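Local coordinates for hypothetical protein yqeU (Bacillus subtilis, PDB 1VHK), which probably methylates the N3 position of a single uridine in 16S ribosomal RNA within the assembled 30S subunit, with S-adenosyl-L-methionine as methyl donor, at residues G88-K94 against F205-G209; C172-E177 against G224-G230; H108-Q114 against P151-H157. All blocks are in the same frame, centred on the assembly; numbering follows the deposited sequence.

Following the chain from the N terminus, contact 1 opens at G88-K94, just beyond strand 82-88. Contact 3 then opens and closes inside that loop: H108-Q114 meets P151-H157 and adds strand 152-153 to one border of the parallel sheet. Next comes C172-E177, which opens contact 2 before F205-G209 returns to close contact 1, so contacts 1 and 2 cross. G224-G230 finally closes contact 2 at the opposite border of the sheet. F205 packs on A175, joining contacts 1 and 2, while L89 and F113 join contacts 1 and 3; contacts 2 and 3 share the sheet without touching.

Contact 1. Residues G88-K94 against F205-G209; sequences GLPKGDK and FGPEG
The carboxylate of E208 reaches across to K91 and K94, and one of its oxygens does most of the work. OE2 takes a salt bridge from K94 NZ at 2.7 Å on its anti lone pair, pointing away from the other oxygen. The same E208 OE2 accepts the backbone N-H of K91 at 3.0 Å, an almost straight bond (171°) that arrives on the syn side and somewhat out of the carboxylate plane. Two donors from different sides therefore fix the position of this oxygen. On the other branch, K91 curls back through bends at chi3 and chi4, which brings its NZ to a long salt bridge of 3.9 Å with E208 OE1. The bend at chi2 of E208 (79°) folds the carboxylate over toward the lysines, while K94 comes in from the opposite direction. Two lysines and a backbone N-H thus gather round this one carboxylate.

Behind this network the backbones are joined at the strand ends, where G88 N donates to F205 O at 3.0 Å. P207 follows, its CB resting 3.7 Å from G88 O. A turn in which K94 N donates to K91 O at 3.2 Å leads into helix 94-104, with K91 in the loop and K94 in the first turn of the helix. Farther out, L89 O is held by S118 OG and K94 also touches E237. The pairing joins the loops that leave neighbouring parallel strands 82-88 and 200-205, at the C-terminal end of the sheet, where SPOUT methyltransferases characteristically build their knotted cofactor site.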
ATOM      1  N   GLY A  88      15.027  -7.587  -4.402  1.00 32.08           N
ATOM      2  CA  GLY A  88      15.964  -7.871  -5.519  1.00 35.13           C
ATOM      3  C   GLY A  88      15.748  -6.840  -6.633  1.00 37.81           C
ATOM      4  O   GLY A  88      14.642  -6.691  -7.174  1.00 37.13           O
ATOM      5  N   LEU A  89      16.808  -6.100  -6.979  1.00 38.93           N
ATOM      6  CA  LEU A  89      16.716  -5.033  -7.967  1.00 39.19           C
ATOM      7  C   LEU A  89      15.725  -5.322  -9.084  1.00 38.66           C
ATOM      8  O   LEU A  89      15.985  -6.187  -9.923  1.00 40.30           O
ATOM      9  CB  LEU A  89      18.073  -4.705  -8.545  1.00 42.25           C
ATOM     10  CG  LEU A  89      18.915  -3.581  -7.972  1.00 46.51           C
ATOM     11  CD1 LEU A  89      18.100  -2.535  -7.234  1.00 44.63           C
ATOM     12  CD2 LEU A  89      20.031  -4.102  -7.066  1.00 46.48           C
ATOM     13  N   PRO A  90      14.607  -4.625  -9.116  1.00 37.76           N
ATOM     14  CA  PRO A  90      13.592  -4.816 -10.153  1.00 37.54           C
ATOM     15  C   PRO A  90      13.960  -3.994 -11.384  1.00 38.40           C
ATOM     16  O   PRO A  90      14.872  -3.164 -11.324  1.00 36.58           O
ATOM     17  CB  PRO A  90      12.330  -4.272  -9.501  1.00 36.75           C
ATOM     18  CG  PRO A  90      12.779  -3.272  -8.505  1.00 34.89           C
ATOM     19  CD  PRO A  90      14.209  -3.563  -8.160  1.00 36.59           C
ATOM     20  N   LYS A  91      13.259  -4.194 -12.487  1.00 39.54           N
ATOM     21  CA  LYS A  91      13.548  -3.451 -13.700  1.00 41.40           C
ATOM     22  C   LYS A  91      12.779  -2.135 -13.753  1.00 43.47           C
ATOM     23  O   LYS A  91      12.164  -1.705 -12.776  1.00 43.64           O
ATOM     24  CB  LYS A  91      13.334  -4.298 -14.927  1.00 43.38           C
ATOM     25  CG  LYS A  91      11.976  -4.864 -15.198  1.00 47.29           C
ATOM     26  CD  LYS A  91      11.834  -5.442 -16.600  1.00 49.47           C
ATOM     27  CE  LYS A  91      13.052  -6.260 -17.015  1.00 49.29           C
ATOM     28  NZ  LYS A  91      13.481  -7.198 -15.952  1.00 46.88           N
ATOM     29  N   GLY A  92      12.871  -1.453 -14.899  1.00 44.21           N
ATOM     30  CA  GLY A  92      12.181  -0.179 -15.076  1.00 42.97           C
ATOM     31  C   GLY A  92      12.449   0.694 -13.853  1.00 42.35           C
ATOM     32  O   GLY A  92      13.575   0.755 -13.369  1.00 43.15           O
ATOM     33  N   ASP A  93      11.414   1.326 -13.354  1.00 41.89           N
ATOM     34  CA  ASP A  93      11.475   2.145 -12.168  1.00 42.40           C
ATOM     35  C   ASP A  93      10.603   1.593 -11.037  1.00 42.10           C
ATOM     36  O   ASP A  93      10.127   2.376 -10.199  1.00 42.94           O
ATOM     37  CB  ASP A  93      10.954   3.558 -12.493  1.00 50.36           C
ATOM     38  CG  ASP A  93      12.003   4.394 -13.188  1.00 57.09           C
ATOM     39  OD1 ASP A  93      13.046   4.686 -12.565  1.00 57.56           O
ATOM     40  OD2 ASP A  93      11.788   4.742 -14.376  1.00 63.34           O
ATOM     41  N   LYS A  94      10.501   0.279 -10.880  1.00 39.86           N
ATOM     42  CA  LYS A  94       9.678  -0.337  -9.856  1.00 36.20           C
ATOM     43  C   LYS A  94      10.183  -0.117  -8.448  1.00 34.48           C
ATOM     44  O   LYS A  94       9.407  -0.102  -7.477  1.00 33.43           O
ATOM     45  CB  LYS A  94       9.512  -1.829 -10.163  1.00 34.01           C
ATOM     46  CG  LYS A  94       8.755  -2.110 -11.444  1.00 31.00           C
ATOM     47  CD  LYS A  94       9.100  -3.482 -11.991  1.00 33.39           C
ATOM     48  CE  LYS A  94       8.198  -3.866 -13.146  1.00 31.67           C
ATOM     49  NZ  LYS A  94       8.783  -4.931 -13.991  1.00 33.44           N
ATOM     50  N   PHE A 205      12.319 -10.037  -0.851  1.00 31.18           N
ATOM     51  CA  PHE A 205      11.542 -10.404  -2.039  1.00 30.64           C
ATOM     52  C   PHE A 205      12.457 -10.649  -3.230  1.00 31.16           C
ATOM     53  O   PHE A 205      13.496  -9.979  -3.345  1.00 33.34           O
ATOM     54  CB  PHE A 205      10.604  -9.211  -2.386  1.00 26.32           C
ATOM     55  CG  PHE A 205       9.744  -8.809  -1.225  1.00 20.11           C
ATOM     56  CD1 PHE A 205      10.202  -7.903  -0.299  1.00 18.51           C
ATOM     57  CD2 PHE A 205       8.486  -9.362  -1.071  1.00 19.97           C
ATOM     58  CE1 PHE A 205       9.443  -7.578   0.801  1.00 22.65           C
ATOM     59  CE2 PHE A 205       7.700  -9.015   0.012  1.00 22.31           C
ATOM     60  CZ  PHE A 205       8.171  -8.099   0.933  1.00 23.72           C
ATOM     61  N   GLY A 206      12.062 -11.446  -4.195  1.00 31.63           N
ATOM     62  CA  GLY A 206      12.945 -11.632  -5.373  1.00 35.61           C
ATOM     63  C   GLY A 206      12.502 -10.639  -6.459  1.00 36.91           C
ATOM     64  O   GLY A 206      11.519  -9.941  -6.261  1.00 36.14           O
ATOM     65  N   PRO A 207      13.210 -10.625  -7.573  1.00 37.02           N
ATOM     66  CA  PRO A 207      12.913  -9.736  -8.698  1.00 37.51           C
ATOM     67  C   PRO A 207      11.910 -10.386  -9.639  1.00 38.76           C
ATOM     68  O   PRO A 207      11.363 -11.435  -9.281  1.00 37.13           O
ATOM     69  CB  PRO A 207      14.267  -9.627  -9.396  1.00 37.78           C
ATOM     70  CG  PRO A 207      14.900 -10.963  -9.173  1.00 36.12           C
ATOM     71  CD  PRO A 207      14.454 -11.383  -7.794  1.00 36.31           C
ATOM     72  N   GLU A 208      11.583  -9.751 -10.755  1.00 40.00           N
ATOM     73  CA  GLU A 208      10.625 -10.300 -11.712  1.00 42.35           C
ATOM     74  C   GLU A 208      10.816 -11.801 -11.892  1.00 44.28           C
ATOM     75  O   GLU A 208       9.874 -12.587 -11.919  1.00 44.14           O
ATOM     76  CB  GLU A 208      10.757  -9.627 -13.077  1.00 42.13           C
ATOM     77  CG  GLU A 208      10.289  -8.193 -13.155  1.00 42.46           C
ATOM     78  CD  GLU A 208      11.252  -7.167 -12.623  1.00 39.52           C
ATOM     79  OE1 GLU A 208      12.352  -7.524 -12.182  1.00 38.50           O
ATOM     80  OE2 GLU A 208      10.890  -5.965 -12.605  1.00 40.83           O
ATOM     81  N   GLY A 209      12.072 -12.208 -12.127  1.00 45.76           N
ATOM     82  CA  GLY A 209      12.383 -13.614 -12.236  1.00 46.83           C
ATOM     83  C   GLY A 209      12.045 -14.358 -10.951  1.00 47.72           C
ATOM     84  O   GLY A 209      11.614 -15.511 -11.029  1.00 49.37           O
TER

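Contact 2. Residues C172-E177 against G224-G230; sequences CVVAYE and GVTCGLG
C172-A175 and V225-C227 run side by side as parallel strands, their short axes 43° apart and 4.5 Å from each other at closest approach. V173, V174 and A175 stand opposite V225, T226 and C227. The bonds follow the staggered parallel pattern: V225 N gives to C172 O, V174 N to V225 O, and C227 N to V174 O. The second has a nearly straight N-H (176°), though V174 N stands above the plane of the V225 carbonyl. Y176 N to C227 O, at 3.0 Å, carries the pairing one residue beyond the first strand.

On the face of V173, A175 and C227 the packing is apolar. C227 SG lies 4.2 Å from V173 CB, and the CD1 branch of L229 reaches to 3.9 Å from A175 CB. Helix 187-193 covers this face with A187, F188 and I191. The other face carries V174 and T226 under helix 213-221, with V174 CG2 set against the CA of G224. T226 splits its two branches: its methyl CG2 lies 4.0 Å from Y176 CD2, the two side chains alongside each other and pointing the same way. Its OG1, placed between the backbone N and the carbonyl carbon (chi1 68°), meets a water at 3.1 Å, and that water donates to Y176 O at 2.7 Å. Beyond the strands, E177 lays its CG 3.7 Å from G228 CA.

This contact thus rests on main-chain bonds and on hydrocarbon and sulfur surfaces pressed by helices on both faces, while a water links T226 OG1 to Y176 O beside the direct Y176 N to C227 O bond.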
ATOM      1  N   CYS A 172      13.215 -12.948  10.239  1.00 36.54           N
ATOM      2  CA  CYS A 172      13.331 -12.752   8.823  1.00 37.29           C
ATOM      3  C   CYS A 172      12.353 -13.612   8.045  1.00 37.16           C
ATOM      4  O   CYS A 172      12.436 -14.826   8.124  1.00 38.85           O
ATOM      5  CB  CYS A 172      14.753 -13.069   8.301  1.00 41.92           C
ATOM      6  SG  CYS A 172      14.766 -12.991   6.448  1.00 49.56           S
ATOM      7  N   VAL A 173      11.459 -12.994   7.272  1.00 37.01           N
ATOM      8  CA  VAL A 173      10.576 -13.789   6.439  1.00 35.15           C
ATOM      9  C   VAL A 173      11.070 -13.656   4.990  1.00 35.38           C
ATOM     10  O   VAL A 173      11.632 -12.642   4.590  1.00 34.17           O
ATOM     11  CB  VAL A 173       9.092 -13.514   6.554  1.00 37.58           C
ATOM     12  CG1 VAL A 173       8.648 -12.995   7.917  1.00 32.72           C
ATOM     13  CG2 VAL A 173       8.521 -12.651   5.442  1.00 35.73           C
ATOM     14  N   VAL A 174      10.946 -14.751   4.266  1.00 35.15           N
ATOM     15  CA  VAL A 174      11.255 -14.805   2.851  1.00 35.24           C
ATOM     16  C   VAL A 174       9.948 -15.047   2.081  1.00 34.98           C
ATOM     17  O   VAL A 174       9.251 -16.034   2.282  1.00 33.31           O
ATOM     18  CB  VAL A 174      12.302 -15.862   2.507  1.00 35.93           C
ATOM     19  CG1 VAL A 174      12.646 -15.835   1.014  1.00 35.31           C
ATOM     20  CG2 VAL A 174      13.571 -15.653   3.329  1.00 34.36           C
ATOM     21  N   ALA A 175       9.577 -14.057   1.287  1.00 36.08           N
ATOM     22  CA  ALA A 175       8.325 -14.108   0.515  1.00 36.61           C
ATOM     23  C   ALA A 175       8.577 -15.015  -0.687  1.00 37.46           C
ATOM     24  O   ALA A 175       9.378 -14.679  -1.550  1.00 36.95           O
ATOM     25  CB  ALA A 175       7.876 -12.730   0.111  1.00 31.33           C
ATOM     26  N   TYR A 176       8.063 -16.223  -0.574  1.00 39.79           N
ATOM     27  CA  TYR A 176       8.334 -17.290  -1.536  1.00 41.40           C
ATOM     28  C   TYR A 176       7.352 -18.431  -1.283  1.00 43.25           C
ATOM     29  O   TYR A 176       6.996 -18.687  -0.125  1.00 45.24           O
ATOM     30  CB  TYR A 176       9.743 -17.835  -1.264  1.00 42.07           C
ATOM     31  CG  TYR A 176      10.193 -18.924  -2.193  1.00 46.51           C
ATOM     32  CD1 TYR A 176      10.629 -18.609  -3.474  1.00 46.87           C
ATOM     33  CD2 TYR A 176      10.242 -20.263  -1.786  1.00 48.73           C
ATOM     34  CE1 TYR A 176      11.095 -19.587  -4.330  1.00 49.34           C
ATOM     35  CE2 TYR A 176      10.701 -21.252  -2.644  1.00 49.48           C
ATOM     36  CZ  TYR A 176      11.132 -20.902  -3.908  1.00 50.86           C
ATOM     37  OH  TYR A 176      11.612 -21.865  -4.766  1.00 53.02           O
ATOM     38  N   GLU A 177       7.009 -19.165  -2.332  1.00 44.40           N
ATOM     39  CA  GLU A 177       6.126 -20.329  -2.100  1.00 45.95           C
ATOM     40  C   GLU A 177       6.505 -21.529  -2.935  1.00 45.85           C
ATOM     41  O   GLU A 177       6.857 -21.458  -4.125  1.00 47.69           O
ATOM     42  CB  GLU A 177       4.669 -19.881  -2.316  1.00 46.01           C
ATOM     43  CG  GLU A 177       3.771 -20.333  -1.159  1.00 43.35           C
ATOM     44  CD  GLU A 177       2.312 -20.076  -1.453  1.00 46.50           C
ATOM     45  OE1 GLU A 177       1.485 -20.926  -1.055  1.00 53.62           O
ATOM     46  OE2 GLU A 177       1.974 -19.055  -2.093  1.00 47.47           O
ATOM     47  N   GLY A 224      16.060 -17.547   7.707  1.00 53.46           N
ATOM     48  CA  GLY A 224      14.969 -16.916   6.944  1.00 51.12           C
ATOM     49  C   GLY A 224      13.886 -18.002   6.812  1.00 49.66           C
ATOM     50  O   GLY A 224      14.264 -19.174   6.652  1.00 50.15           O
ATOM     51  N   VAL A 225      12.632 -17.632   6.995  1.00 45.97           N
ATOM     52  CA  VAL A 225      11.550 -18.611   6.884  1.00 42.87           C
ATOM     53  C   VAL A 225      10.631 -18.270   5.717  1.00 41.76           C
ATOM     54  O   VAL A 225       9.975 -17.224   5.758  1.00 42.71           O
ATOM     55  CB  VAL A 225      10.711 -18.681   8.168  1.00 40.63           C
ATOM     56  CG1 VAL A 225       9.490 -19.559   7.994  1.00 35.19           C
ATOM     57  CG2 VAL A 225      11.557 -19.122   9.349  1.00 40.58           C
ATOM     58  N   THR A 226      10.520 -19.170   4.749  1.00 39.80           N
ATOM     59  CA  THR A 226       9.679 -18.971   3.594  1.00 37.71           C
ATOM     60  C   THR A 226       8.196 -18.910   3.934  1.00 37.17           C
ATOM     61  O   THR A 226       7.681 -19.726   4.692  1.00 37.07           O
ATOM     62  CB  THR A 226       9.898 -20.022   2.494  1.00 35.73           C
ATOM     63  OG1 THR A 226       9.438 -21.291   2.922  1.00 33.99           O
ATOM     64  CG2 THR A 226      11.345 -20.064   2.062  1.00 33.61           C
ATOM     65  N   CYS A 227       7.498 -17.933   3.351  1.00 35.89           N
ATOM     66  CA  CYS A 227       6.101 -17.692   3.601  1.00 33.51           C
ATOM     67  C   CYS A 227       5.363 -17.284   2.318  1.00 33.83           C
ATOM     68  O   CYS A 227       5.899 -16.497   1.519  1.00 34.69           O
ATOM     69  CB  CYS A 227       5.891 -16.510   4.564  1.00 31.29           C
ATOM     70  SG  CYS A 227       6.456 -16.740   6.232  1.00 34.47           S
ATOM     71  N   GLY A 228       4.132 -17.762   2.212  1.00 30.03           N
ATOM     72  CA  GLY A 228       3.301 -17.379   1.084  1.00 28.33           C
ATOM     73  C   GLY A 228       2.506 -16.131   1.529  1.00 28.72           C
ATOM     74  O   GLY A 228       2.304 -15.971   2.735  1.00 28.91           O
ATOM     75  N   LEU A 229       2.144 -15.284   0.598  1.00 27.14           N
ATOM     76  CA  LEU A 229       1.422 -14.053   0.865  1.00 27.05           C
ATOM     77  C   LEU A 229       0.065 -14.079   0.165  1.00 27.59           C
ATOM     78  O   LEU A 229      -0.296 -13.136  -0.541  1.00 27.85           O
ATOM     79  CB  LEU A 229       2.255 -12.881   0.293  1.00 25.00           C
ATOM     80  CG  LEU A 229       3.590 -12.642   1.001  1.00 24.59           C
ATOM     81  CD1 LEU A 229       4.233 -11.360   0.520  1.00 22.72           C
ATOM     82  CD2 LEU A 229       3.393 -12.617   2.525  1.00 21.74           C
ATOM     83  N   GLY A 230      -0.628 -15.205   0.303  1.00 27.06           N
ATOM     84  CA  GLY A 230      -1.912 -15.430  -0.366  1.00 24.52           C
ATOM     85  C   GLY A 230      -1.676 -16.363  -1.556  1.00 25.48           C
ATOM     86  O   GLY A 230      -0.539 -16.621  -1.969  1.00 24.60           O
TER
HETATM   87  O   HOH W   1       6.638 -20.753   1.627  1.00 59.77           O

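Contact 3. Residues H108-Q114 against P151-H157; sequences HAFIPFQ and PRVMDVH
H108-Q114 and P151-H157 run nearly parallel, 21° apart end to end, and pair in two pieces whose register slips by one residue between F110 and F113. This is one border of the parallel sheet of the SPOUT methyltransferase domain, where 152-153 is the outermost strand. In the first piece F110 N donates to R152 O and F110 O accepts M154 N; in the second, P112 O takes H157 N and Q114 N reaches H157 O. The slip falls around P112, which has no N-H to offer; in its place CD lies 3.7 Å from M154 O.

F110 sends its ring alongside P151, CE2 touching P151 CB at 3.9 Å, while R152 O lies at the ring edge near its plane. T103 of helix 94-104 packs on both F110 and P151. With CG1 anti to the carbonyl carbon (chi1 -58°) and CG2 anti to the backbone N, I111 works in two directions: CG1 lies beside the selenium of selenomethionine M154 at 3.7 Å, and CG2 sits squarely over one face of the H157 ring. That CH-pi contact puts the methyl 3.8 Å from the ring centroid, 12° off the normal. The ring's rotation is fixed at its edge, where ND1 donates to D155 O at 2.7 Å, almost in the ring plane. With only an alanine methyl at H157, D155 O would probably lose its side-chain donor and the I111 methyl the ring it lies over. P112 CB meets V156 CG1 farther along, and the F113 side chain leads off to F159 and L162 of helix 159-165. At the start of the pairing, a water stands between the chains, donating to H108 O at 2.6 Å and accepting from R152 N at 2.8 Å.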
ATOM      1  N   HIS A 108      10.072   0.578   7.644  1.00 24.82           N
ATOM      2  CA  HIS A 108      11.099   1.242   8.429  1.00 25.91           C
ATOM      3  C   HIS A 108      12.362   1.516   7.644  1.00 24.69           C
ATOM      4  O   HIS A 108      13.020   2.528   7.884  1.00 24.10           O
ATOM      5  CB  HIS A 108      11.445   0.496   9.741  1.00 29.08           C
ATOM      6  CG  HIS A 108      12.522   1.220  10.509  1.00 32.18           C
ATOM      7  ND1 HIS A 108      12.272   2.386  11.221  1.00 35.42           N
ATOM      8  CD2 HIS A 108      13.851   1.002  10.601  1.00 30.79           C
ATOM      9  CE1 HIS A 108      13.408   2.831  11.739  1.00 32.35           C
ATOM     10  NE2 HIS A 108      14.374   2.004  11.379  1.00 32.53           N
ATOM     11  N   ALA A 109      12.682   0.673   6.660  1.00 24.81           N
ATOM     12  CA  ALA A 109      13.930   0.953   5.912  1.00 25.72           C
ATOM     13  C   ALA A 109      13.926   0.075   4.669  1.00 25.57           C
ATOM     14  O   ALA A 109      13.101  -0.820   4.642  1.00 23.59           O
ATOM     15  CB  ALA A 109      15.149   0.665   6.774  1.00 23.55           C
ATOM     16  N   PHE A 110      14.705   0.483   3.638  1.00 24.81           N
ATOM     17  CA  PHE A 110      14.711  -0.355   2.437  1.00 24.38           C
ATOM     18  C   PHE A 110      16.115  -0.839   2.142  1.00 26.10           C
ATOM     19  O   PHE A 110      17.110  -0.175   2.453  1.00 28.56           O
ATOM     20  CB  PHE A 110      14.147   0.385   1.236  1.00 22.10           C
ATOM     21  CG  PHE A 110      12.747   0.871   1.364  1.00 16.99           C
ATOM     22  CD1 PHE A 110      11.680   0.115   0.947  1.00 14.63           C
ATOM     23  CD2 PHE A 110      12.508   2.110   1.962  1.00 18.08           C
ATOM     24  CE1 PHE A 110      10.386   0.610   1.050  1.00 19.73           C
ATOM     25  CE2 PHE A 110      11.220   2.598   2.102  1.00 16.66           C
ATOM     26  CZ  PHE A 110      10.161   1.843   1.628  1.00 19.34           C
ATOM     27  N   ILE A 111      16.248  -2.066   1.670  1.00 27.20           N
ATOM     28  CA  ILE A 111      17.575  -2.631   1.384  1.00 27.90           C
ATOM     29  C   ILE A 111      17.536  -3.319   0.013  1.00 28.58           C
ATOM     30  O   ILE A 111      17.053  -4.448  -0.047  1.00 29.55           O
ATOM     31  CB  ILE A 111      17.947  -3.725   2.393  1.00 26.91           C
ATOM     32  CG1 ILE A 111      17.924  -3.210   3.844  1.00 25.22           C
ATOM     33  CG2 ILE A 111      19.303  -4.301   2.042  1.00 26.75           C
ATOM     34  CD1 ILE A 111      17.957  -4.365   4.827  1.00 26.88           C
ATOM     35  N   PRO A 112      17.984  -2.642  -1.020  1.00 28.07           N
ATOM     36  CA  PRO A 112      18.013  -3.191  -2.368  1.00 28.15           C
ATOM     37  C   PRO A 112      19.202  -4.131  -2.492  1.00 27.95           C
ATOM     38  O   PRO A 112      20.239  -3.862  -1.862  1.00 27.21           O
ATOM     39  CB  PRO A 112      18.189  -1.972  -3.260  1.00 28.40           C
ATOM     40  CG  PRO A 112      18.048  -0.795  -2.378  1.00 28.31           C
ATOM     41  CD  PRO A 112      18.521  -1.261  -1.006  1.00 28.14           C
ATOM     42  N   PHE A 113      19.092  -5.193  -3.275  1.00 27.92           N
ATOM     43  CA  PHE A 113      20.257  -6.092  -3.349  1.00 30.75           C
ATOM     44  C   PHE A 113      20.335  -6.750  -4.692  1.00 31.55           C
ATOM     45  O   PHE A 113      19.292  -6.920  -5.322  1.00 32.20           O
ATOM     46  CB  PHE A 113      20.237  -7.106  -2.194  1.00 30.89           C
ATOM     47  CG  PHE A 113      19.127  -8.114  -2.314  1.00 28.76           C
ATOM     48  CD1 PHE A 113      17.929  -7.935  -1.648  1.00 24.63           C
ATOM     49  CD2 PHE A 113      19.281  -9.227  -3.115  1.00 29.64           C
ATOM     50  CE1 PHE A 113      16.914  -8.852  -1.790  1.00 26.38           C
ATOM     51  CE2 PHE A 113      18.252 -10.122  -3.296  1.00 30.22           C
ATOM     52  CZ  PHE A 113      17.054  -9.928  -2.631  1.00 29.48           C
ATOM     53  N   GLN A 114      21.563  -7.040  -5.151  1.00 33.86           N
ATOM     54  CA  GLN A 114      21.673  -7.688  -6.477  1.00 35.45           C
ATOM     55  C   GLN A 114      21.113  -9.095  -6.365  1.00 37.08           C
ATOM     56  O   GLN A 114      21.536  -9.821  -5.439  1.00 39.47           O
ATOM     57  CB  GLN A 114      23.141  -7.793  -6.906  1.00 35.00           C
ATOM     58  CG  GLN A 114      23.337  -8.077  -8.384  1.00 34.34           C
ATOM     59  CD  GLN A 114      22.742  -7.016  -9.284  1.00 41.05           C
ATOM     60  OE1 GLN A 114      22.847  -5.806  -8.986  1.00 47.65           O
ATOM     61  NE2 GLN A 114      22.093  -7.410 -10.384  1.00 35.06           N
ATOM     62  N   PRO A 151      12.025   6.906   6.262  1.00 33.61           N
ATOM     63  CA  PRO A 151      12.687   5.621   6.116  1.00 34.86           C
ATOM     64  C   PRO A 151      14.013   5.753   5.379  1.00 34.97           C
ATOM     65  O   PRO A 151      14.121   6.467   4.394  1.00 34.57           O
ATOM     66  CB  PRO A 151      11.712   4.739   5.381  1.00 33.27           C
ATOM     67  CG  PRO A 151      10.469   5.498   5.224  1.00 33.80           C
ATOM     68  CD  PRO A 151      10.717   6.929   5.590  1.00 33.98           C
ATOM     69  N   ARG A 152      15.016   5.040   5.885  1.00 36.37           N
ATOM     70  CA  ARG A 152      16.333   4.998   5.294  1.00 38.12           C
ATOM     71  C   ARG A 152      16.424   3.994   4.157  1.00 37.53           C
ATOM     72  O   ARG A 152      15.754   2.957   4.106  1.00 38.17           O
ATOM     73  CB  ARG A 152      17.390   4.754   6.364  1.00 45.40           C
ATOM     74  CG  ARG A 152      18.773   4.422   5.835  1.00 54.11           C
ATOM     75  CD  ARG A 152      19.877   4.861   6.780  1.00 61.21           C
ATOM     76  NE  ARG A 152      20.190   3.865   7.797  1.00 65.78           N
ATOM     77  CZ  ARG A 152      21.147   2.951   7.700  1.00 68.74           C
ATOM     78  NH1 ARG A 152      21.318   2.094   8.706  1.00 69.24           N
ATOM     79  NH2 ARG A 152      21.929   2.889   6.626  1.00 68.06           N
ATOM     80  N   VAL A 153      17.083   4.410   3.090  1.00 38.37           N
ATOM     81  CA  VAL A 153      17.286   3.563   1.910  1.00 41.49           C
ATOM     82  C   VAL A 153      18.771   3.193   1.878  1.00 43.89           C
ATOM     83  O   VAL A 153      19.643   4.072   1.897  1.00 45.50           O
ATOM     84  CB  VAL A 153      16.877   4.255   0.615  1.00 37.71           C
ATOM     85  CG1 VAL A 153      16.743   3.259  -0.535  1.00 37.66           C
ATOM     86  CG2 VAL A 153      15.590   5.027   0.775  1.00 36.32           C
HETATM   87  N   MSE A 154      19.084   1.914   1.953  1.00 46.16           N
HETATM   88  CA  MSE A 154      20.500   1.522   2.055  1.00 48.45           C
HETATM   89  C   MSE A 154      21.167   1.436   0.708  1.00 47.35           C
HETATM   90  O   MSE A 154      20.567   1.712  -0.336  1.00 45.52           O
HETATM   91  CB  MSE A 154      20.589   0.218   2.846  1.00 57.27           C
HETATM   92  CG  MSE A 154      19.797   0.268   4.162  1.00 66.89           C
HETATM   93 SE   MSE A 154      20.437  -1.067   5.400  1.00 81.72          SE
HETATM   94  CE  MSE A 154      22.172  -0.351   5.755  1.00 79.03           C
ATOM     95  N   ASP A 155      22.449   1.064   0.704  1.00 48.24           N
ATOM     96  CA  ASP A 155      23.158   0.927  -0.582  1.00 48.59           C
ATOM     97  C   ASP A 155      22.840  -0.433  -1.183  1.00 47.87           C
ATOM     98  O   ASP A 155      22.524  -1.373  -0.444  1.00 48.84           O
ATOM     99  CB  ASP A 155      24.651   1.080  -0.404  1.00 53.38           C
ATOM    100  CG  ASP A 155      25.114   2.519  -0.497  1.00 58.75           C
ATOM    101  OD1 ASP A 155      25.921   2.926   0.374  1.00 60.71           O
ATOM    102  OD2 ASP A 155      24.661   3.211  -1.440  1.00 61.44           O
ATOM    103  N   VAL A 156      22.818  -0.531  -2.509  1.00 46.60           N
ATOM    104  CA  VAL A 156      22.535  -1.854  -3.082  1.00 46.19           C
ATOM    105  C   VAL A 156      23.537  -2.871  -2.538  1.00 45.21           C
ATOM    106  O   VAL A 156      24.726  -2.657  -2.373  1.00 43.89           O
ATOM    107  CB  VAL A 156      22.448  -1.831  -4.589  1.00 47.69           C
ATOM    108  CG1 VAL A 156      21.797  -0.519  -5.049  1.00 45.81           C
ATOM    109  CG2 VAL A 156      23.791  -2.022  -5.256  1.00 51.36           C
ATOM    110  N   HIS A 157      22.969  -3.964  -2.025  1.00 44.33           N
ATOM    111  CA  HIS A 157      23.696  -5.019  -1.376  1.00 41.21           C
ATOM    112  C   HIS A 157      23.954  -6.182  -2.326  1.00 41.22           C
ATOM    113  O   HIS A 157      23.134  -6.503  -3.177  1.00 38.98           O
ATOM    114  CB  HIS A 157      22.861  -5.599  -0.204  1.00 36.43           C
ATOM    115  CG  HIS A 157      22.981  -4.849   1.079  1.00 29.24           C
ATOM    116  ND1 HIS A 157      22.785  -3.510   1.188  1.00 27.38           N
ATOM    117  CD2 HIS A 157      23.264  -5.293   2.336  1.00 28.43           C
ATOM    118  CE1 HIS A 157      22.993  -3.129   2.442  1.00 28.95           C
ATOM    119  NE2 HIS A 157      23.269  -4.196   3.169  1.00 25.91           N
TER
HETATM  120  O   HOH W   2      15.163   3.884   8.449  1.00 42.03           O